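Local coordinates for Esterase/lipase-like protein (Caldicellulosiruptor lactoaceticus 6A, PDB 6A6O) that hydrolyses both acetyl esters and beta-1,4-xylosides, as a bifunctional enzyme related to esterases and lipases, at residues L201-M206 with L231-A236; L169-I174 with F215-S220; L112-S117 with E158-R163. One frame throughout, in Å; residues are numbered along the deposited sequence.

The three contacts of this alpha/beta-hydrolase fold run from core to surface, and their chemistry differs accordingly. Interaction 2 is the core member: two neighbouring parallel strands, joined by backbone hydrogen bonds and backed by aromatic rings, every touching residue buried. Interaction 1, partly buried, sets helix 228-239 against a loop by van der Waals and CH-pi contacts, with no hydrogen bond between the segments. The two touch: Phe233 packs on Leu169 and Ile174, and Ser203 N probably bonds to Ile174 O, so helix, loop and strand ends form one continuous region. Interaction 3 lies on the surface, across the chain's centre from interaction 2 with about 26 Å between their centres; there one arginine donates every hydrogen bond between the two segments.

Interaction 1. Residues L201-M206 with L231-A236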
# COMPACT_ATOMS: atom_id res chain seq x y z
N LEU A 201 -12.60 6.37 6.97
CA LEU A 201 -11.97 5.57 5.93
C LEU A 201 -11.95 6.28 4.58
O LEU A 201 -11.51 5.69 3.58
CB LEU A 201 -12.67 4.22 5.80
CG LEU A 201 -12.66 3.41 7.09
CD1 LEU A 201 -13.42 2.10 6.87
CD2 LEU A 201 -11.22 3.14 7.56
N SER A 202 -12.43 7.52 4.51
CA SER A 202 -12.15 8.39 3.38
C SER A 202 -10.80 9.04 3.70
O SER A 202 -10.72 9.96 4.52
CB SER A 202 -13.27 9.41 3.18
OG SER A 202 -14.47 8.74 2.82
N SER A 203 -9.73 8.52 3.09
CA SER A 203 -8.42 8.71 3.69
C SER A 203 -7.92 10.15 3.58
O SER A 203 -7.06 10.54 4.38
CB SER A 203 -7.40 7.74 3.07
OG SER A 203 -7.29 7.92 1.66
N HIS A 204 -8.44 10.94 2.63
CA HIS A 204 -8.04 12.35 2.59
C HIS A 204 -8.43 13.07 3.88
O HIS A 204 -7.77 14.04 4.27
CB HIS A 204 -8.61 13.05 1.35
CG HIS A 204 -10.11 13.13 1.32
ND1 HIS A 204 -10.92 12.02 1.18
CD2 HIS A 204 -10.94 14.20 1.37
CE1 HIS A 204 -12.18 12.40 1.16
NE2 HIS A 204 -12.22 13.72 1.27
N ASN A 205 -9.48 12.60 4.56
CA ASN A 205 -9.91 13.19 5.83
C ASN A 205 -8.90 12.98 6.96
O ASN A 205 -8.93 13.72 7.95
CB ASN A 205 -11.25 12.58 6.28
CG ASN A 205 -12.43 13.05 5.45
OD1 ASN A 205 -12.47 14.18 4.95
ND2 ASN A 205 -13.43 12.17 5.33
N MET A 206 -8.02 11.98 6.84
CA MET A 206 -7.16 11.57 7.94
C MET A 206 -5.71 11.95 7.74
O MET A 206 -4.87 11.60 8.57
CB MET A 206 -7.30 10.06 8.14
CG MET A 206 -8.73 9.66 8.49
SD MET A 206 -9.11 10.12 10.20
CE MET A 206 -7.94 9.08 11.06
N LEU A 231 -7.00 13.97 -6.48
CA LEU A 231 -7.01 15.41 -6.24
C LEU A 231 -7.36 15.72 -4.78
O LEU A 231 -6.77 16.62 -4.17
CB LEU A 231 -7.98 16.10 -7.20
CG LEU A 231 -7.60 16.00 -8.68
CD1 LEU A 231 -8.75 16.49 -9.58
CD2 LEU A 231 -6.32 16.81 -8.93
N LEU A 232 -8.34 15.00 -4.21
CA LEU A 232 -8.71 15.21 -2.81
C LEU A 232 -7.55 14.88 -1.88
O LEU A 232 -7.32 15.59 -0.89
CB LEU A 232 -9.93 14.36 -2.44
CG LEU A 232 -11.30 14.82 -2.95
CD1 LEU A 232 -12.34 13.75 -2.67
CD2 LEU A 232 -11.68 16.12 -2.28
N PHE A 233 -6.85 13.77 -2.14
CA PHE A 233 -5.75 13.42 -1.25
C PHE A 233 -4.63 14.45 -1.36
O PHE A 233 -4.03 14.84 -0.35
CB PHE A 233 -5.24 12.01 -1.55
CG PHE A 233 -4.50 11.37 -0.41
CD1 PHE A 233 -5.19 10.80 0.66
CD2 PHE A 233 -3.11 11.32 -0.40
CE1 PHE A 233 -4.50 10.20 1.72
CE2 PHE A 233 -2.41 10.74 0.66
CZ PHE A 233 -3.12 10.17 1.72
N ALA A 234 -4.38 14.95 -2.58
CA ALA A 234 -3.37 15.99 -2.77
C ALA A 234 -3.73 17.26 -2.01
O ALA A 234 -2.87 17.87 -1.35
CB ALA A 234 -3.21 16.28 -4.27
N MET A 235 -5.00 17.69 -2.08
CA MET A 235 -5.41 18.88 -1.33
C MET A 235 -5.13 18.71 0.16
O MET A 235 -4.68 19.65 0.83
CB MET A 235 -6.89 19.17 -1.57
CG MET A 235 -7.27 19.73 -2.93
SD MET A 235 -6.89 21.50 -3.09
CE MET A 235 -8.03 22.25 -1.93
N ALA A 236 -5.38 17.51 0.68
CA ALA A 236 -5.19 17.27 2.11
C ALA A 236 -3.71 17.27 2.48
O ALA A 236 -3.32 17.80 3.53
CB ALA A 236 -5.85 15.95 2.51
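The turn at 203-205, helical in its backbone angles, comes up against helix 228-239 with His204 CA and Phe233 CA only 4.6 Å apart. Such a close approach leaves little room between the two backbones, and the side chains divide around it. On one flank, the His204 imidazole meets Leu232: CD1 of the leucine sits above one ring face, 4.1 Å from the centroid and 18° off the normal, a CH-pi contact, while Asn205 OD1 stands over the opposite face; both are offset toward the rim. The histidine reaches this place because CG stands between its own backbone N and carbonyl carbon (chi1 64°), which brings one ring face under the leucine methyl. On the other flank, the Phe233 ring meets the loop obliquely, CD1 lying 3.8 Å from His204 CA and CE1 3.6 Å from Ser203 OG. That hydroxyl has its hydrogen-bonding partner elsewhere, in Ser140 OG of helix 134-142. Ala236, one turn further along the helix, brings its methyl CB to 3.2 Å from His204 O. No hydrogen bond joins the two segments, which implies that this helix-to-loop junction rests on van der Waals and CH-pi contact, with the polar atom of Ser203 satisfied by a third element.

Interaction 2. Residues L169-I174 with F215-S220; sequences LCYPVI and FLWHTS
Leu169 N donates to Phe215 O over 2.8 Å with an N-H...O angle of 166°, one of three backbone bonds that join the two segments. Leu169 O receives Trp217 N at 3.0 Å and also a CA-H contact from Leu216, and Trp217 O then takes Tyr171 N, tilted from the carbonyl plane. Strands 167-170 and 214-219 are thus parallel neighbours in the central sheet of an alpha/beta-hydrolase fold. Leu169 and Leu216 share one sheet face, side by side, Leu169 CD1 3.9 Å from Leu216 CD2; Ala139 of helix 134-142 also packs on Leu169. Cys170 and Trp217 occupy the other face. The indole, swung between its backbone N and carbonyl carbon (chi1 77°), lies across the cysteine: Cys170 CA stands over the five-membered ring, whereas SG approaches it obliquely, 4.2 Å from the centroid. Beyond the strand end, Tyr171 turns the edge of its ring to the face of the Trp217 six-membered ring in an offset edge-to-face pair, planes at 86° and Tyr171 CE2 3.5 Å from Trp217 CZ2. Its hydroxyl bonds to Glu72 and Gly257, and its side chain touches Ser133 and Asp222, probably members of a Ser-His-Asp triad with His254. Tyr171 CA in turn rests 3.6 Å from the centroid of the His218 imidazole, whose ND1 and NE2 are hydrogen-bonded to Ser230 OG and Val225 O respectively.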
# COMPACT_ATOMS: atom_id res chain seq x y z
N LEU A 169 0.70 6.06 -4.51
CA LEU A 169 -0.71 5.78 -4.74
C LEU A 169 -0.97 5.81 -6.23
O LEU A 169 -0.72 6.83 -6.88
CB LEU A 169 -1.60 6.81 -4.04
CG LEU A 169 -1.37 6.88 -2.53
CD1 LEU A 169 -2.23 8.00 -1.94
CD2 LEU A 169 -1.67 5.53 -1.84
N CYS A 170 -1.48 4.71 -6.77
CA CYS A 170 -1.67 4.55 -8.21
C CYS A 170 -3.15 4.38 -8.47
O CYS A 170 -3.75 3.41 -8.00
CB CYS A 170 -0.89 3.34 -8.73
SG CYS A 170 0.84 3.30 -8.18
N TYR A 171 -3.74 5.34 -9.23
CA TYR A 171 -5.18 5.47 -9.39
C TYR A 171 -5.94 5.00 -8.15
O TYR A 171 -6.80 4.11 -8.24
CB TYR A 171 -5.65 4.74 -10.67
CG TYR A 171 -5.01 3.40 -10.98
CD1 TYR A 171 -5.52 2.21 -10.44
CD2 TYR A 171 -3.92 3.32 -11.85
CE1 TYR A 171 -4.94 0.98 -10.74
CE2 TYR A 171 -3.33 2.09 -12.16
CZ TYR A 171 -3.84 0.93 -11.61
OH TYR A 171 -3.25 -0.27 -11.93
N PRO A 172 -5.71 5.63 -6.99
CA PRO A 172 -6.27 5.13 -5.73
C PRO A 172 -7.75 5.42 -5.51
O PRO A 172 -8.27 6.49 -5.84
CB PRO A 172 -5.44 5.87 -4.67
CG PRO A 172 -5.14 7.18 -5.34
CD PRO A 172 -4.82 6.79 -6.76
N VAL A 173 -8.43 4.42 -4.93
CA VAL A 173 -9.64 4.65 -4.15
C VAL A 173 -9.25 5.44 -2.91
O VAL A 173 -8.33 5.05 -2.19
CB VAL A 173 -10.28 3.30 -3.79
CG1 VAL A 173 -11.39 3.46 -2.77
CG2 VAL A 173 -10.76 2.59 -5.07
N ILE A 174 -9.93 6.57 -2.67
CA ILE A 174 -9.54 7.44 -1.55
C ILE A 174 -10.78 7.75 -0.73
O ILE A 174 -10.83 7.49 0.49
CB ILE A 174 -8.88 8.74 -2.04
CG1 ILE A 174 -7.49 8.47 -2.63
CG2 ILE A 174 -8.76 9.77 -0.91
CD1 ILE A 174 -6.43 7.98 -1.62
N PHE A 215 3.56 10.11 -3.41
CA PHE A 215 3.56 10.24 -4.86
C PHE A 215 2.24 9.65 -5.34
O PHE A 215 1.89 8.53 -4.95
CB PHE A 215 4.76 9.45 -5.45
CG PHE A 215 4.82 9.39 -6.97
CD1 PHE A 215 3.96 8.58 -7.70
CD2 PHE A 215 5.83 10.09 -7.65
CE1 PHE A 215 4.06 8.51 -9.09
CE2 PHE A 215 5.94 10.01 -9.04
CZ PHE A 215 5.06 9.23 -9.76
N LEU A 216 1.50 10.40 -6.17
CA LEU A 216 0.24 9.91 -6.72
C LEU A 216 0.25 10.00 -8.23
O LEU A 216 0.82 10.93 -8.80
CB LEU A 216 -0.99 10.72 -6.23
CG LEU A 216 -1.20 10.93 -4.74
CD1 LEU A 216 -0.52 12.25 -4.32
CD2 LEU A 216 -2.70 10.97 -4.41
N TRP A 217 -0.42 9.05 -8.88
CA TRP A 217 -0.72 9.21 -10.30
C TRP A 217 -2.10 8.63 -10.62
O TRP A 217 -2.63 7.79 -9.89
CB TRP A 217 0.38 8.62 -11.19
CG TRP A 217 0.38 7.12 -11.33
CD1 TRP A 217 1.02 6.22 -10.52
CD2 TRP A 217 -0.27 6.36 -12.35
NE1 TRP A 217 0.80 4.94 -10.98
CE2 TRP A 217 0.01 4.99 -12.09
CE3 TRP A 217 -1.07 6.68 -13.45
CZ2 TRP A 217 -0.48 3.95 -12.90
CZ3 TRP A 217 -1.55 5.66 -14.25
CH2 TRP A 217 -1.26 4.31 -13.97
N HIS A 218 -2.67 9.12 -11.73
CA HIS A 218 -4.06 8.84 -12.09
C HIS A 218 -4.25 9.23 -13.55
O HIS A 218 -3.50 10.04 -14.09
CB HIS A 218 -5.03 9.64 -11.21
CG HIS A 218 -6.26 8.90 -10.77
ND1 HIS A 218 -6.59 8.75 -9.44
CD2 HIS A 218 -7.27 8.34 -11.48
CE1 HIS A 218 -7.72 8.07 -9.35
NE2 HIS A 218 -8.16 7.82 -10.57
N THR A 219 -5.29 8.68 -14.19
CA THR A 219 -5.71 9.21 -15.49
C THR A 219 -6.98 10.03 -15.32
O THR A 219 -7.86 9.69 -14.52
CB THR A 219 -5.91 8.10 -16.54
OG1 THR A 219 -6.91 7.17 -16.10
CG2 THR A 219 -4.62 7.37 -16.78
N SER A 220 -7.07 11.13 -16.07
CA SER A 220 -8.15 12.07 -15.80
C SER A 220 -9.51 11.49 -16.19
O SER A 220 -10.52 11.82 -15.55
CB SER A 220 -7.88 13.41 -16.52
OG SER A 220 -8.41 13.46 -17.83

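Interaction 3. Residues L112-S117 with E158-R163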
# COMPACT_ATOMS: atom_id res chain seq x y z
N LEU A 112 5.98 -6.09 10.67
CA LEU A 112 6.74 -7.32 10.47
C LEU A 112 8.01 -7.07 9.68
O LEU A 112 9.10 -7.51 10.07
CB LEU A 112 5.87 -8.35 9.74
CG LEU A 112 6.37 -9.79 9.61
CD1 LEU A 112 6.57 -10.39 11.00
CD2 LEU A 112 5.40 -10.62 8.80
N VAL A 113 7.90 -6.36 8.55
CA VAL A 113 9.09 -6.08 7.75
C VAL A 113 10.07 -5.22 8.53
O VAL A 113 11.29 -5.44 8.48
CB VAL A 113 8.68 -5.42 6.41
CG1 VAL A 113 9.92 -5.00 5.63
CG2 VAL A 113 7.82 -6.37 5.59
N ARG A 114 9.57 -4.24 9.28
CA ARG A 114 10.47 -3.40 10.06
C ARG A 114 11.14 -4.21 11.17
O ARG A 114 12.33 -4.03 11.44
CB ARG A 114 9.71 -2.21 10.64
CG ARG A 114 10.59 -1.19 11.30
CD ARG A 114 9.84 0.13 11.50
NE ARG A 114 9.93 0.97 10.30
CZ ARG A 114 8.90 1.61 9.75
NH1 ARG A 114 7.68 1.51 10.27
NH2 ARG A 114 9.09 2.36 8.68
N TYR A 115 10.38 -5.10 11.80
CA TYR A 115 10.94 -5.92 12.88
C TYR A 115 12.06 -6.81 12.37
O TYR A 115 13.10 -6.96 13.03
CB TYR A 115 9.84 -6.77 13.51
CG TYR A 115 10.36 -7.70 14.59
CD1 TYR A 115 10.73 -7.20 15.83
CD2 TYR A 115 10.48 -9.06 14.36
CE1 TYR A 115 11.21 -8.04 16.84
CE2 TYR A 115 10.96 -9.92 15.36
CZ TYR A 115 11.32 -9.40 16.59
OH TYR A 115 11.80 -10.23 17.58
N PHE A 116 11.88 -7.42 11.20
CA PHE A 116 12.86 -8.31 10.60
C PHE A 116 13.80 -7.59 9.64
O PHE A 116 14.43 -8.25 8.81
CB PHE A 116 12.15 -9.45 9.88
CG PHE A 116 11.59 -10.49 10.80
CD1 PHE A 116 12.44 -11.30 11.54
CD2 PHE A 116 10.22 -10.68 10.91
CE1 PHE A 116 11.94 -12.27 12.38
CE2 PHE A 116 9.71 -11.65 11.77
CZ PHE A 116 10.56 -12.44 12.50
N SER A 117 13.90 -6.26 9.72
CA SER A 117 14.65 -5.51 8.72
C SER A 117 16.13 -5.90 8.71
O SER A 117 16.74 -6.02 7.64
CB SER A 117 14.50 -4.01 8.95
OG SER A 117 14.92 -3.61 10.25
N GLU A 158 4.65 -6.23 17.63
CA GLU A 158 3.68 -5.19 17.93
C GLU A 158 4.30 -3.96 18.58
O GLU A 158 3.64 -2.91 18.65
CB GLU A 158 2.57 -5.78 18.82
CG GLU A 158 1.68 -6.76 18.09
CD GLU A 158 0.85 -6.10 16.99
OE1 GLU A 158 0.40 -4.96 17.19
OE2 GLU A 158 0.65 -6.74 15.92
N ARG A 159 5.54 -4.05 19.04
CA ARG A 159 6.22 -2.89 19.61
C ARG A 159 6.75 -1.95 18.53
O ARG A 159 7.20 -0.85 18.86
CB ARG A 159 7.37 -3.34 20.51
CG ARG A 159 6.93 -4.32 21.59
CD ARG A 159 8.10 -5.00 22.29
NE ARG A 159 7.65 -6.16 23.05
CZ ARG A 159 8.43 -7.16 23.43
NH1 ARG A 159 9.72 -7.15 23.13
NH2 ARG A 159 7.93 -8.18 24.12
N VAL A 160 6.68 -2.36 17.27
CA VAL A 160 7.33 -1.65 16.17
C VAL A 160 6.31 -0.75 15.48
O VAL A 160 5.13 -1.10 15.38
CB VAL A 160 7.93 -2.67 15.18
CG1 VAL A 160 8.49 -2.00 13.97
CG2 VAL A 160 9.00 -3.52 15.89
N SER A 161 6.78 0.41 15.01
CA SER A 161 5.92 1.35 14.29
C SER A 161 5.38 0.74 13.00
O SER A 161 6.09 0.02 12.29
CB SER A 161 6.71 2.62 13.96
OG SER A 161 5.96 3.49 13.10
N CYS A 162 4.12 1.05 12.68
CA CYS A 162 3.55 0.67 11.40
C CYS A 162 3.47 1.85 10.43
O CYS A 162 2.76 1.76 9.42
CB CYS A 162 2.18 0.02 11.57
SG CYS A 162 0.88 1.12 12.16
N ARG A 163 4.21 2.92 10.69
CA ARG A 163 4.19 4.07 9.79
C ARG A 163 5.11 3.83 8.60
O ARG A 163 6.30 3.56 8.79
CB ARG A 163 4.62 5.33 10.53
CG ARG A 163 4.76 6.54 9.63
CD ARG A 163 5.30 7.76 10.39
NE ARG A 163 5.31 8.99 9.60
CZ ARG A 163 6.32 9.37 8.83
NH1 ARG A 163 7.41 8.62 8.72
NH2 ARG A 163 6.26 10.52 8.17
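A single guanidinium donates to two backbone carbonyls of the facing loop: Arg114 grips Arg163 O end-on with NH1 and NH2, at 2.9 Å and 3.0 Å, and spends NH1 again on Ser161 O. Both oxygens lie near the guanidinium plane. The NH2 bond to Arg163 O runs almost straight out from the carbonyl, whereas NH1 sits above the plane of Ser161 C=O, 66° out of it. A bend at chi3 (-86°) turns the head toward the loop after an otherwise extended start. Along the way the aliphatic part of the arginine crosses Val160, with Arg114 CG 3.5 Å from Val160 CG1; the other methyl, Val160 CG2, meets the edge of the Tyr115 ring at CD1, 4.1 Å away. Further partners hold the same head: Arg114 NE bonds to Pro124 O, and NH2 forms a salt bridge with Asp165, which probably offsets its charge and limits its rotation. The loop is shaped from within as well, since Arg163 N donates to Ser161 OG at 3.0 Å and 165°. That closure is an ST turn, and here it belongs to the loop that leads into strand 167-170 and that the last turn of helix 101-115 meets at the surface of the alpha/beta-hydrolase fold.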